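Local coordinates for protein beta-galactosidase (Geobacillus stearothermophilus, PDB 4OIF) that probably hydrolyses terminal non-reducing beta-D-galactose residues from beta-D-galactosides, as a zinc-binding, trimeric enzyme of glycoside hydrolase family 42, at residues I306-R311 and I350-D355; H342-M347 and D675-R680; K399-I404 and K660-G665; K626-Q631 and I643-E648; K650-L655 and V669-L674. One frame throughout, in Å; residues are numbered along the deposited sequence.

Contact 1. Residues I306-R311 and I350-D355; sequences INDLYR and IAHGSD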
# COMPACT_ATOMS: atom_id res chain seq x y z
N ILE A 306 28.98 -5.02 -5.26
CA ILE A 306 28.96 -3.58 -5.60
C ILE A 306 30.37 -2.97 -5.64
O ILE A 306 30.68 -2.16 -6.53
CB ILE A 306 28.10 -2.76 -4.64
CG1 ILE A 306 26.64 -3.16 -4.79
CG2 ILE A 306 28.20 -1.27 -4.98
CD1 ILE A 306 26.04 -2.70 -6.11
N ASN A 307 31.22 -3.36 -4.71
CA ASN A 307 32.60 -2.89 -4.75
C ASN A 307 33.26 -3.25 -6.06
O ASN A 307 33.94 -2.44 -6.65
CB ASN A 307 33.40 -3.47 -3.60
CG ASN A 307 33.11 -2.79 -2.28
OD1 ASN A 307 32.54 -1.70 -2.23
ND2 ASN A 307 33.53 -3.43 -1.20
N ASP A 308 33.05 -4.47 -6.52
CA ASP A 308 33.70 -4.90 -7.74
C ASP A 308 33.18 -4.06 -8.90
O ASP A 308 33.94 -3.64 -9.80
CB ASP A 308 33.47 -6.39 -7.96
CG ASP A 308 34.24 -7.24 -6.95
OD1 ASP A 308 35.15 -6.70 -6.28
OD2 ASP A 308 33.93 -8.43 -6.81
N LEU A 309 31.88 -3.79 -8.87
CA LEU A 309 31.30 -2.97 -9.91
C LEU A 309 31.96 -1.59 -9.95
O LEU A 309 32.46 -1.15 -11.00
CB LEU A 309 29.78 -2.85 -9.70
CG LEU A 309 29.05 -1.88 -10.64
CD1 LEU A 309 29.20 -2.27 -12.11
CD2 LEU A 309 27.59 -1.79 -10.26
N TYR A 310 32.01 -0.91 -8.81
CA TYR A 310 32.46 0.48 -8.77
C TYR A 310 33.97 0.64 -8.91
O TYR A 310 34.46 1.65 -9.42
CB TYR A 310 31.97 1.15 -7.49
CG TYR A 310 30.48 1.44 -7.52
CD1 TYR A 310 29.79 1.44 -8.73
CD2 TYR A 310 29.77 1.71 -6.36
CE1 TYR A 310 28.44 1.70 -8.79
CE2 TYR A 310 28.41 1.97 -6.41
CZ TYR A 310 27.75 1.96 -7.63
OH TYR A 310 26.39 2.20 -7.71
N ARG A 311 34.72 -0.37 -8.48
CA ARG A 311 36.15 -0.39 -8.76
C ARG A 311 36.32 -0.49 -10.27
O ARG A 311 37.03 0.30 -10.87
CB ARG A 311 36.85 -1.55 -8.06
CG ARG A 311 38.38 -1.53 -8.19
CD ARG A 311 38.97 -2.89 -7.91
NE ARG A 311 38.38 -3.88 -8.80
CZ ARG A 311 37.51 -4.82 -8.42
NH1 ARG A 311 37.14 -4.91 -7.15
NH2 ARG A 311 37.03 -5.66 -9.33
N ILE A 350 38.67 -2.09 1.85
CA ILE A 350 40.03 -1.97 1.32
C ILE A 350 40.39 -3.15 0.40
O ILE A 350 41.09 -3.00 -0.59
CB ILE A 350 41.07 -1.85 2.46
CG1 ILE A 350 40.72 -0.68 3.38
CG2 ILE A 350 42.51 -1.71 1.91
CD1 ILE A 350 40.68 0.65 2.67
N ALA A 351 39.89 -4.33 0.73
CA ALA A 351 40.27 -5.54 0.02
C ALA A 351 39.73 -5.56 -1.42
O ALA A 351 40.35 -6.15 -2.31
CB ALA A 351 39.79 -6.76 0.78
N HIS A 352 38.58 -4.93 -1.65
CA HIS A 352 37.98 -4.93 -2.97
C HIS A 352 38.35 -3.68 -3.75
O HIS A 352 37.85 -3.47 -4.85
CB HIS A 352 36.45 -5.05 -2.88
CG HIS A 352 35.97 -6.44 -2.61
ND1 HIS A 352 35.54 -7.29 -3.61
CD2 HIS A 352 35.85 -7.14 -1.45
CE1 HIS A 352 35.18 -8.44 -3.09
NE2 HIS A 352 35.36 -8.38 -1.78
N GLY A 353 39.25 -2.86 -3.20
CA GLY A 353 39.85 -1.79 -3.98
C GLY A 353 39.83 -0.37 -3.45
O GLY A 353 40.46 0.51 -4.03
N SER A 354 39.14 -0.12 -2.35
CA SER A 354 39.08 1.24 -1.81
C SER A 354 40.42 1.72 -1.23
O SER A 354 41.10 0.98 -0.52
CB SER A 354 38.00 1.34 -0.73
OG SER A 354 37.93 2.65 -0.20
N ASP A 355 40.78 2.97 -1.53
CA ASP A 355 41.93 3.61 -0.88
C ASP A 355 41.48 4.57 0.22
O ASP A 355 42.21 5.49 0.60
CB ASP A 355 42.80 4.35 -1.90
CG ASP A 355 43.69 3.42 -2.68
OD1 ASP A 355 43.89 2.26 -2.24
OD2 ASP A 355 44.20 3.83 -3.75

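Contact 2. Residues H342-M347 and D675-R680; sequences HFLSSM and DKYEVR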
# COMPACT_ATOMS: atom_id res chain seq x y z
N HIS A 342 32.59 -3.46 12.41
CA HIS A 342 33.03 -2.25 11.73
C HIS A 342 34.43 -2.45 11.17
O HIS A 342 34.70 -2.15 9.99
CB HIS A 342 33.00 -1.04 12.65
CG HIS A 342 33.46 0.21 11.97
ND1 HIS A 342 32.90 0.66 10.80
CD2 HIS A 342 34.47 1.07 12.25
CE1 HIS A 342 33.51 1.76 10.41
NE2 HIS A 342 34.48 2.02 11.27
N PHE A 343 35.32 -2.97 12.01
CA PHE A 343 36.68 -3.27 11.57
C PHE A 343 36.66 -4.18 10.32
O PHE A 343 37.31 -3.90 9.28
CB PHE A 343 37.49 -3.91 12.71
CG PHE A 343 38.95 -3.98 12.41
CD1 PHE A 343 39.78 -2.92 12.70
CD2 PHE A 343 39.48 -5.08 11.75
CE1 PHE A 343 41.12 -2.96 12.37
CE2 PHE A 343 40.82 -5.13 11.42
CZ PHE A 343 41.64 -4.07 11.73
N LEU A 344 35.88 -5.25 10.43
CA LEU A 344 35.74 -6.26 9.37
C LEU A 344 35.28 -5.65 8.06
O LEU A 344 35.92 -5.86 7.01
CB LEU A 344 34.75 -7.34 9.83
CG LEU A 344 34.15 -8.32 8.83
CD1 LEU A 344 35.21 -9.13 8.08
CD2 LEU A 344 33.15 -9.25 9.54
N SER A 345 34.19 -4.89 8.11
CA SER A 345 33.63 -4.26 6.91
C SER A 345 34.60 -3.24 6.29
O SER A 345 34.71 -3.14 5.06
CB SER A 345 32.28 -3.60 7.23
OG SER A 345 32.40 -2.48 8.10
N SER A 346 35.32 -2.50 7.12
CA SER A 346 36.29 -1.56 6.59
C SER A 346 37.41 -2.29 5.83
O SER A 346 37.82 -1.89 4.71
CB SER A 346 36.87 -0.70 7.71
OG SER A 346 35.83 -0.12 8.46
N MET A 347 37.88 -3.38 6.44
CA MET A 347 38.91 -4.17 5.78
C MET A 347 38.38 -4.74 4.46
O MET A 347 39.12 -4.80 3.47
CB MET A 347 39.40 -5.30 6.69
CG MET A 347 40.10 -4.79 7.93
SD MET A 347 41.57 -3.83 7.54
CE MET A 347 41.21 -2.31 8.40
N ASP A 675 38.83 -15.70 15.26
CA ASP A 675 37.66 -15.43 16.09
C ASP A 675 36.58 -14.82 15.22
O ASP A 675 36.86 -14.41 14.08
CB ASP A 675 38.00 -14.49 17.25
CG ASP A 675 39.10 -15.03 18.14
OD1 ASP A 675 39.00 -16.20 18.59
OD2 ASP A 675 40.08 -14.29 18.38
N LYS A 676 35.37 -14.76 15.75
CA LYS A 676 34.26 -14.08 15.08
C LYS A 676 34.71 -12.71 14.54
O LYS A 676 35.34 -11.91 15.26
CB LYS A 676 33.08 -13.90 16.04
CG LYS A 676 31.87 -13.22 15.42
CD LYS A 676 31.09 -12.39 16.43
CE LYS A 676 30.58 -13.23 17.57
NZ LYS A 676 30.06 -12.39 18.69
N TYR A 677 34.42 -12.49 13.27
CA TYR A 677 34.62 -11.20 12.59
C TYR A 677 36.09 -10.81 12.47
O TYR A 677 36.41 -9.69 12.05
CB TYR A 677 33.86 -10.08 13.31
CG TYR A 677 32.36 -10.22 13.27
CD1 TYR A 677 31.75 -11.05 12.33
CD2 TYR A 677 31.56 -9.53 14.15
CE1 TYR A 677 30.37 -11.19 12.29
CE2 TYR A 677 30.19 -9.66 14.12
CZ TYR A 677 29.59 -10.48 13.20
OH TYR A 677 28.22 -10.59 13.18
N GLU A 678 36.99 -11.73 12.80
CA GLU A 678 38.39 -11.40 12.74
C GLU A 678 38.87 -11.31 11.31
O GLU A 678 38.48 -12.10 10.46
CB GLU A 678 39.24 -12.43 13.49
CG GLU A 678 40.70 -12.03 13.54
CD GLU A 678 41.53 -13.04 14.27
OE1 GLU A 678 40.94 -13.99 14.83
OE2 GLU A 678 42.76 -12.87 14.27
N VAL A 679 39.72 -10.32 11.06
CA VAL A 679 40.36 -10.19 9.77
C VAL A 679 41.85 -10.39 9.96
O VAL A 679 42.43 -10.00 10.96
CB VAL A 679 40.11 -8.81 9.11
CG1 VAL A 679 40.71 -8.77 7.71
CG2 VAL A 679 38.62 -8.50 9.07
N ARG A 680 42.46 -11.03 8.99
CA ARG A 680 43.88 -11.15 8.95
C ARG A 680 44.35 -10.43 7.70
O ARG A 680 43.86 -10.70 6.61
CB ARG A 680 44.28 -12.62 8.92
CG ARG A 680 45.34 -12.95 9.90
CD ARG A 680 44.88 -12.88 11.35
NE ARG A 680 45.92 -13.48 12.17
CZ ARG A 680 47.00 -12.82 12.56
NH1 ARG A 680 47.12 -11.54 12.26
NH2 ARG A 680 47.93 -13.43 13.28

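Contact 3. Residues K399-I404 and K660-G665; sequences KKMSGI and KDLFTG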
# COMPACT_ATOMS: atom_id res chain seq x y z
N LYS A 399 46.91 3.03 9.25
CA LYS A 399 48.23 3.65 9.23
C LYS A 399 49.33 2.66 8.84
O LYS A 399 50.35 3.06 8.29
CB LYS A 399 48.53 4.29 10.58
CG LYS A 399 47.68 5.54 10.81
CD LYS A 399 47.93 6.22 12.14
CE LYS A 399 47.25 7.60 12.14
NZ LYS A 399 47.31 8.30 13.45
N LYS A 400 49.12 1.37 9.10
CA LYS A 400 50.11 0.36 8.74
C LYS A 400 49.90 -0.18 7.34
O LYS A 400 50.53 -1.17 6.96
CB LYS A 400 50.10 -0.81 9.72
CG LYS A 400 50.20 -0.44 11.19
CD LYS A 400 50.08 -1.68 12.07
CE LYS A 400 50.03 -1.33 13.55
NZ LYS A 400 49.89 -2.55 14.41
N MET A 401 49.02 0.45 6.56
CA MET A 401 48.60 -0.13 5.28
C MET A 401 48.88 0.74 4.05
O MET A 401 48.27 0.55 3.00
CB MET A 401 47.10 -0.48 5.35
CG MET A 401 46.81 -1.72 6.20
SD MET A 401 45.08 -1.94 6.65
CE MET A 401 44.32 -2.34 5.08
N SER A 402 49.81 1.68 4.16
CA SER A 402 50.01 2.64 3.08
C SER A 402 50.52 2.01 1.78
O SER A 402 50.42 2.61 0.72
CB SER A 402 50.97 3.73 3.53
OG SER A 402 52.19 3.16 3.96
N GLY A 403 51.06 0.80 1.86
CA GLY A 403 51.56 0.11 0.69
C GLY A 403 50.46 -0.40 -0.22
O GLY A 403 50.66 -0.67 -1.40
N ILE A 404 49.27 -0.54 0.36
CA ILE A 404 48.12 -0.98 -0.40
C ILE A 404 47.58 0.16 -1.29
O ILE A 404 46.99 -0.07 -2.36
CB ILE A 404 47.04 -1.52 0.55
CG1 ILE A 404 47.63 -2.67 1.37
CG2 ILE A 404 45.82 -1.99 -0.22
CD1 ILE A 404 46.86 -2.98 2.66
N LYS A 660 53.47 -12.78 5.63
CA LYS A 660 53.86 -11.95 6.77
C LYS A 660 52.69 -11.08 7.19
O LYS A 660 52.12 -10.36 6.37
CB LYS A 660 55.09 -11.10 6.42
CG LYS A 660 56.34 -11.92 6.04
CD LYS A 660 56.35 -12.34 4.56
CE LYS A 660 57.38 -13.42 4.25
NZ LYS A 660 57.10 -14.05 2.92
N ASP A 661 52.34 -11.16 8.46
CA ASP A 661 51.27 -10.34 9.00
C ASP A 661 51.59 -8.84 8.90
O ASP A 661 52.52 -8.34 9.54
CB ASP A 661 50.99 -10.73 10.45
CG ASP A 661 49.87 -9.92 11.07
OD1 ASP A 661 49.91 -8.68 11.03
OD2 ASP A 661 48.93 -10.54 11.62
N LEU A 662 50.79 -8.12 8.14
CA LEU A 662 51.05 -6.72 7.85
C LEU A 662 51.03 -5.83 9.09
O LEU A 662 51.64 -4.77 9.11
CB LEU A 662 50.03 -6.20 6.84
CG LEU A 662 50.44 -4.99 6.02
CD1 LEU A 662 51.59 -5.37 5.10
CD2 LEU A 662 49.25 -4.50 5.21
N PHE A 663 50.33 -6.27 10.14
CA PHE A 663 50.24 -5.51 11.38
C PHE A 663 51.34 -5.82 12.41
O PHE A 663 51.71 -4.95 13.20
CB PHE A 663 48.89 -5.74 12.05
CG PHE A 663 47.73 -5.36 11.20
CD1 PHE A 663 47.79 -4.25 10.38
CD2 PHE A 663 46.56 -6.10 11.23
CE1 PHE A 663 46.71 -3.88 9.60
CE2 PHE A 663 45.48 -5.75 10.44
CZ PHE A 663 45.56 -4.63 9.63
N THR A 664 51.85 -7.05 12.42
CA THR A 664 52.78 -7.47 13.45
C THR A 664 54.14 -7.85 12.92
O THR A 664 55.10 -7.98 13.68
CB THR A 664 52.26 -8.68 14.23
OG1 THR A 664 52.35 -9.84 13.40
CG2 THR A 664 50.82 -8.45 14.67
N GLY A 665 54.23 -8.05 11.61
CA GLY A 665 55.48 -8.48 11.01
C GLY A 665 55.71 -9.98 11.11
O GLY A 665 56.58 -10.52 10.43
O HOH W 1 52.77 -2.87 8.08

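Contact 4. Residues K626-Q631 and I643-E648; sequences KGVSVQ and IMNFTE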
# COMPACT_ATOMS: atom_id res chain seq x y z
N LYS A 626 32.79 -21.99 4.33
CA LYS A 626 31.92 -20.95 3.80
C LYS A 626 31.76 -19.77 4.76
O LYS A 626 31.57 -19.97 5.96
CB LYS A 626 30.55 -21.54 3.45
CG LYS A 626 30.57 -22.33 2.15
CD LYS A 626 29.20 -22.86 1.80
CE LYS A 626 29.24 -23.47 0.41
NZ LYS A 626 30.58 -24.05 0.14
N GLY A 627 31.84 -18.56 4.24
CA GLY A 627 31.64 -17.37 5.06
C GLY A 627 32.96 -16.73 5.42
O GLY A 627 33.01 -15.69 6.08
N VAL A 628 34.04 -17.38 5.01
CA VAL A 628 35.35 -16.76 5.06
C VAL A 628 35.68 -16.28 3.68
O VAL A 628 35.72 -17.07 2.75
CB VAL A 628 36.44 -17.71 5.54
CG1 VAL A 628 37.81 -17.07 5.37
CG2 VAL A 628 36.20 -18.08 6.96
N SER A 629 35.90 -14.98 3.55
CA SER A 629 36.20 -14.38 2.27
C SER A 629 37.67 -14.05 2.20
O SER A 629 38.22 -13.44 3.11
CB SER A 629 35.35 -13.11 2.06
OG SER A 629 35.69 -12.46 0.86
N VAL A 630 38.32 -14.47 1.13
CA VAL A 630 39.71 -14.10 0.93
C VAL A 630 39.79 -13.25 -0.32
O VAL A 630 39.36 -13.68 -1.39
CB VAL A 630 40.64 -15.34 0.81
CG1 VAL A 630 42.06 -14.89 0.52
CG2 VAL A 630 40.59 -16.18 2.09
N GLN A 631 40.31 -12.04 -0.19
CA GLN A 631 40.38 -11.12 -1.32
C GLN A 631 41.71 -10.41 -1.33
O GLN A 631 42.23 -10.10 -0.27
CB GLN A 631 39.25 -10.09 -1.26
CG GLN A 631 37.86 -10.63 -1.56
CD GLN A 631 37.71 -11.06 -3.00
OE1 GLN A 631 38.32 -10.48 -3.91
NE2 GLN A 631 36.92 -12.10 -3.22
N ILE A 643 42.10 -11.94 4.72
CA ILE A 643 41.36 -13.12 5.14
C ILE A 643 40.30 -12.71 6.16
O ILE A 643 40.60 -12.39 7.30
CB ILE A 643 42.29 -14.19 5.72
CG1 ILE A 643 43.50 -14.40 4.79
CG2 ILE A 643 41.52 -15.49 5.93
CD1 ILE A 643 44.57 -15.36 5.35
N MET A 644 39.04 -12.72 5.73
CA MET A 644 37.96 -12.11 6.48
C MET A 644 36.89 -13.11 6.94
O MET A 644 36.28 -13.81 6.13
CB MET A 644 37.32 -11.00 5.62
CG MET A 644 38.32 -9.95 5.17
SD MET A 644 37.71 -8.85 3.88
CE MET A 644 37.57 -9.97 2.49
N ASN A 645 36.67 -13.18 8.24
CA ASN A 645 35.67 -14.09 8.77
C ASN A 645 34.30 -13.41 8.86
O ASN A 645 34.00 -12.74 9.85
CB ASN A 645 36.09 -14.61 10.15
CG ASN A 645 35.12 -15.62 10.72
OD1 ASN A 645 34.14 -16.01 10.07
ND2 ASN A 645 35.38 -16.05 11.95
N PHE A 646 33.47 -13.60 7.84
CA PHE A 646 32.13 -13.03 7.86
C PHE A 646 31.11 -13.98 8.50
O PHE A 646 29.99 -14.11 8.02
CB PHE A 646 31.69 -12.64 6.44
CG PHE A 646 32.27 -11.33 5.95
CD1 PHE A 646 31.82 -10.12 6.47
CD2 PHE A 646 33.25 -11.31 4.95
CE1 PHE A 646 32.35 -8.90 6.01
CE2 PHE A 646 33.77 -10.10 4.49
CZ PHE A 646 33.32 -8.89 5.03
N THR A 647 31.52 -14.66 9.58
CA THR A 647 30.60 -15.54 10.31
C THR A 647 30.69 -15.24 11.79
O THR A 647 31.63 -14.59 12.24
CB THR A 647 30.92 -17.04 10.11
OG1 THR A 647 31.97 -17.41 11.00
CG2 THR A 647 31.35 -17.34 8.67
N GLU A 648 29.73 -15.75 12.55
CA GLU A 648 29.67 -15.46 13.98
C GLU A 648 30.32 -16.55 14.83
O GLU A 648 30.00 -16.71 16.01
CB GLU A 648 28.22 -15.24 14.42
CG GLU A 648 27.65 -13.87 14.07
CD GLU A 648 27.26 -13.75 12.60
OE1 GLU A 648 26.81 -14.76 12.01
OE2 GLU A 648 27.43 -12.65 12.04

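Contact 5. Residues K650-L655 and V669-L674; sequences KQAVVL and VGEIML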
# COMPACT_ATOMS: atom_id res chain seq x y z
N LYS A 650 34.13 -19.24 15.49
CA LYS A 650 35.54 -19.51 15.28
C LYS A 650 35.71 -20.23 13.96
O LYS A 650 34.82 -20.96 13.49
CB LYS A 650 36.12 -20.33 16.42
CG LYS A 650 36.39 -19.51 17.68
CD LYS A 650 37.05 -20.35 18.77
CE LYS A 650 36.87 -19.72 20.14
NZ LYS A 650 37.34 -18.31 20.12
N GLN A 651 36.86 -20.03 13.34
CA GLN A 651 37.02 -20.43 11.97
C GLN A 651 38.46 -20.83 11.63
O GLN A 651 39.37 -20.00 11.67
CB GLN A 651 36.54 -19.30 11.08
CG GLN A 651 36.03 -19.77 9.77
CD GLN A 651 34.76 -20.60 9.87
OE1 GLN A 651 34.75 -21.76 9.47
NE2 GLN A 651 33.69 -19.99 10.36
N ALA A 652 38.67 -22.10 11.32
CA ALA A 652 40.00 -22.61 10.99
C ALA A 652 40.32 -22.36 9.53
O ALA A 652 39.55 -22.68 8.64
CB ALA A 652 40.11 -24.09 11.31
N VAL A 653 41.50 -21.81 9.30
CA VAL A 653 41.88 -21.32 8.00
C VAL A 653 43.27 -21.91 7.77
O VAL A 653 43.97 -22.16 8.73
CB VAL A 653 41.81 -19.76 7.98
CG1 VAL A 653 43.03 -19.13 7.34
CG2 VAL A 653 40.48 -19.27 7.39
N VAL A 654 43.65 -22.20 6.53
CA VAL A 654 44.97 -22.80 6.31
C VAL A 654 45.71 -22.16 5.14
O VAL A 654 45.22 -22.16 4.01
CB VAL A 654 44.89 -24.33 6.07
CG1 VAL A 654 46.28 -24.93 5.94
CG2 VAL A 654 44.14 -25.03 7.19
N LEU A 655 46.90 -21.62 5.43
CA LEU A 655 47.79 -21.05 4.42
C LEU A 655 48.81 -22.09 4.01
O LEU A 655 49.45 -22.69 4.87
CB LEU A 655 48.49 -19.82 4.99
CG LEU A 655 47.73 -18.52 5.18
CD1 LEU A 655 48.27 -17.77 6.37
CD2 LEU A 655 47.88 -17.68 3.93
N VAL A 669 52.19 -19.44 8.65
CA VAL A 669 51.97 -20.47 7.65
C VAL A 669 51.21 -21.60 8.33
O VAL A 669 51.25 -21.73 9.56
CB VAL A 669 53.28 -20.99 7.06
CG1 VAL A 669 53.98 -21.91 8.05
CG2 VAL A 669 53.02 -21.72 5.75
N GLY A 670 50.50 -22.40 7.55
CA GLY A 670 49.71 -23.48 8.10
C GLY A 670 48.39 -22.99 8.67
O GLY A 670 47.81 -22.03 8.16
N GLU A 671 47.91 -23.63 9.72
CA GLU A 671 46.59 -23.32 10.22
C GLU A 671 46.58 -22.08 11.10
O GLU A 671 47.53 -21.81 11.83
CB GLU A 671 46.00 -24.51 10.98
CG GLU A 671 44.47 -24.48 11.00
CD GLU A 671 43.88 -25.51 11.94
OE1 GLU A 671 43.39 -26.56 11.45
OE2 GLU A 671 43.88 -25.27 13.17
N ILE A 672 45.50 -21.32 11.00
CA ILE A 672 45.25 -20.11 11.76
C ILE A 672 43.81 -20.15 12.23
O ILE A 672 42.92 -20.44 11.44
CB ILE A 672 45.48 -18.85 10.93
CG1 ILE A 672 46.95 -18.74 10.51
CG2 ILE A 672 45.01 -17.61 11.68
CD1 ILE A 672 47.91 -18.73 11.67
N MET A 673 43.57 -19.87 13.51
CA MET A 673 42.19 -19.72 13.98
C MET A 673 41.75 -18.26 13.89
O MET A 673 42.50 -17.35 14.23
CB MET A 673 42.03 -20.22 15.42
CG MET A 673 42.10 -21.73 15.59
SD MET A 673 40.95 -22.69 14.57
CE MET A 673 39.39 -21.92 14.97
N LEU A 674 40.53 -18.05 13.42
CA LEU A 674 39.94 -16.72 13.36
C LEU A 674 38.78 -16.66 14.34
O LEU A 674 37.87 -17.48 14.28
CB LEU A 674 39.47 -16.40 11.94
CG LEU A 674 40.52 -16.45 10.82
CD1 LEU A 674 39.88 -16.30 9.44
CD2 LEU A 674 41.55 -15.37 11.01

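Contact 1. Residues I306-R311 and I350-D355
His352 and the side chains of Asp308 and Arg311 form a buried polar cluster between two helices of the TIM barrel. Helix 296-312 supplies the acid and the arginine, while His352 stands where helix 341-351 ends in a Schellman motif with Gly353 as its C-prime residue.

The hydrogen bonds centre on Asp308 OD1, which is gripped by two donors reaching it from opposite faces of the carboxylate plane. His352 ND1 donates to Asp308 OD1 over 2.8 Å in a nearly straight bond (170°), using the syn side of the oxygen and keeping it in the imidazole plane. Arg311, one helical turn on from the acid, places NH1 2.8 Å from Asp308 OD1 on the anti side, as a salt bridge. Two donors on one oxygen would probably keep the carboxylate ionised. Its other oxygen, OD2, is taken by Tyr446, so both ends of the acid are occupied. The guanidinium extends the network beyond the barrel, since Arg311 NH2 pairs with Asp457.

Apolar contact is smaller. Asn307 CB lies 3.5 Å from His352 CB, their side chains crossing at about a right angle. Gly353, at a phi of 128° that suits a residue without a side chain, lets Arg311 CD come within 4.2 Å of its CA.

A bend at chi3 (56°) folds the guanidinium back so that NH1 can reach both Asp308 OD1 and the carbonyl of His352, just past the helix end: Arg311 NH1 donates to His352 O at 2.8 Å, with that oxygen lying in the guanidinium plane.

Contact 2. Residues H342-M347 and D675-R680
Leu344 and Val679 are the main apolar partners where a helix of the catalytic barrel meets the C-terminal beta domain. The two branches of the leucine divide the work: Leu344 CD1 meets Val679 CG2 at 3.6 Å, while Leu344 CD2 lies 3.6 Å from Tyr677 CD1. With CG anti to the backbone N (chi1 165°), the leucine can spread its methyls over both partners, crossing each at about a right angle. Met347 adds its CB, 3.8 Å from Val679 CG1, so the two methyls of the compact valine fit against successive turns of the helix.

Aromatic contacts frame this core. Phe343 presents its edge to the valine, with CE2 4.4 Å from Val679 CB, and carries Met347 CE over one face. Lys676 CG covers the centre of one face of the Tyr677 ring, whose hydroxyl bonds to Glu648.

Backbone shape brings the partners in: a type II turn from Asp675 to Glu678 puts Tyr677 at its third position, with phi 66°, and leads directly into strand 679-685. Around the contact, helix 341-351 rests on helix 386-399 through Phe343, and Met644 of strand 638-645 touches both Leu344 and Val679.

Contact 3. Residues K399-I404 and K660-G665
Lys400 and Phe663 bring two turns of backbone together, their CA atoms 6.4 Å apart, where the loop after helix 386-399 faces the loop that leaves strand 658-661. The lysine chain is extended beyond CG, so its methylenes run past the phenylalanine, with Lys400 CD 3.8 Å from Phe663 CD1. At the end of the chain, beside the root of the phenylalanine side chain, Lys400 NZ donates to Phe663 O at 3.2 Å, a rather long bond tilted from the carbonyl plane. A lysine suits this exposed rim, giving hydrocarbon to the ring and charge to a carbonyl near solvent. A water molecule lies between the two loops and donates to Lys400 O, though its approach to Leu662 O is doubtful.

Deeper in, the contact is apolar. Leu662 CD2 packs against two neighbouring side chains, 3.8 Å from Met401 CG and equally far from Ile404 CD1. Met401 also reaches the phenylalanine: its SD lies 3.9 Å from Phe663 CE1, in the ring plane at the edge. The flexible thioether thus fills the corner between leucine and ring, backed by Met347 and Ile350 of helix 341-351.

Asp661 gives the second loop its shape, its OD1 accepting from Phe663 N and Thr664 N. The arrangement combines a Met-aromatic contact with an Asx turn, within the loop of the hairpin 658-661/667-669, which packs on the loop following helix 386-399 of the catalytic barrel.

Contact 4. Residues K626-Q631 and I643-E648
Met644 folds against Ser629 because its CG stands beside the backbone N (chi1 -57°) and its chain bends at chi3 (-68°), which brings CE to 3.5 Å from Ser629 OG. These residues face each other in the beta hairpin of strands 628-634 and 638-645, as a hydrogen-bonded antiparallel pair. Met644 N donates to Ser629 O over 2.8 Å at 161°, and Ser629 N returns a bond to Met644 O. The small serine leaves room on this face for the thioether and for Phe646, whose ring turns its edge to Ser629 CB at 4.0 Å. Both large side chains also pack on Leu344 and Gln348 of helix 341-351.

On the opposite face, Ile643 lies beside Val630, pointing the same way, with CG2 atoms 4.0 Å apart; Ile643 CG2 also reaches Val628 CG1. Beta-branched residues suit these extended strands.

Past the last bridge, Phe646 N still donates to Gly627 O at 2.8 Å. Gly627 has positive phi, and Thr647 CG2 sits 3.6 Å from its CA. The exit of the second strand is an Asx turn in which Asn645 OD1 receives Thr647 N from above the amide plane and Thr647 OG1, at 2.7 Å, on an in-plane lone pair.

Contact 5. Residues K650-L655 and V669-L674
The carboxylate of Glu671 turns one face to Ala652, whose CB stands almost directly above the carboxylate carbon, 4.1 Å from Glu671 CD. Extended beyond CG, Glu671 reaches across to strand 651-655 and runs along it, its CG also touching Val654 CG2. On the same face Met673 doubles back through bends at chi2 and chi3 (-55° and -53°), setting SD 3.6 Å from Ala652 CB and carrying CE over the Gln651 backbone. The small alanine accommodates both neighbours on this solvent-facing side.

The other face is mainly apolar. Val653 CG2 meets Leu674 CD1 at 3.7 Å, the two side chains crossing at a slant, and Leu655 makes a looser contact with Ile672.

Backbone bonds join the strands as an antiparallel pair with three reciprocal sets. In the middle, Val653 N to Ile672 O and Ile672 N to Val653 O are both 2.9 Å; Leu655 and Gly670 exchange bonds at one end. At the other, Leu674 N to Gln651 O is sound, but Gln651 N to Leu674 O is weak. Gly670, with phi 80°, suits the corner at which the chain leaves strand 667-669 for this sheet.

Strand 622-623 lies along the far side of strand 651-655, against Val653 and Leu655. The apolar face packs on the second sheet of the domain: Val653 on Val628 of strand 628-634, Leu674 on Ile643 of strand 638-645.

In the fold
Helix 341-351 ties the catalytic barrel to the C-terminal domain, entering contact 2 with its first turns and contact 1 at its end. Contacts 2 and 4 lie closest, their centres 9 Å apart, joined by strands 638-645 and 679-685 and by packing of Leu344 CG on Phe646 CE1 at 3.4 Å. Contact 1 meets contact 4 where His352 NE2 approaches Gln631 CG (3.4 Å). Contact 3 adds a flank, Met401 CE lying 3.7 Å from Ile350 CG2. Contact 5 is outermost, about 25 Å from contact 1 between centres, and packs on contact 4. Contact 1 is nearest the active site: the Asn307 side chain is about 11 Å from that of Glu322, the predicted nucleophile.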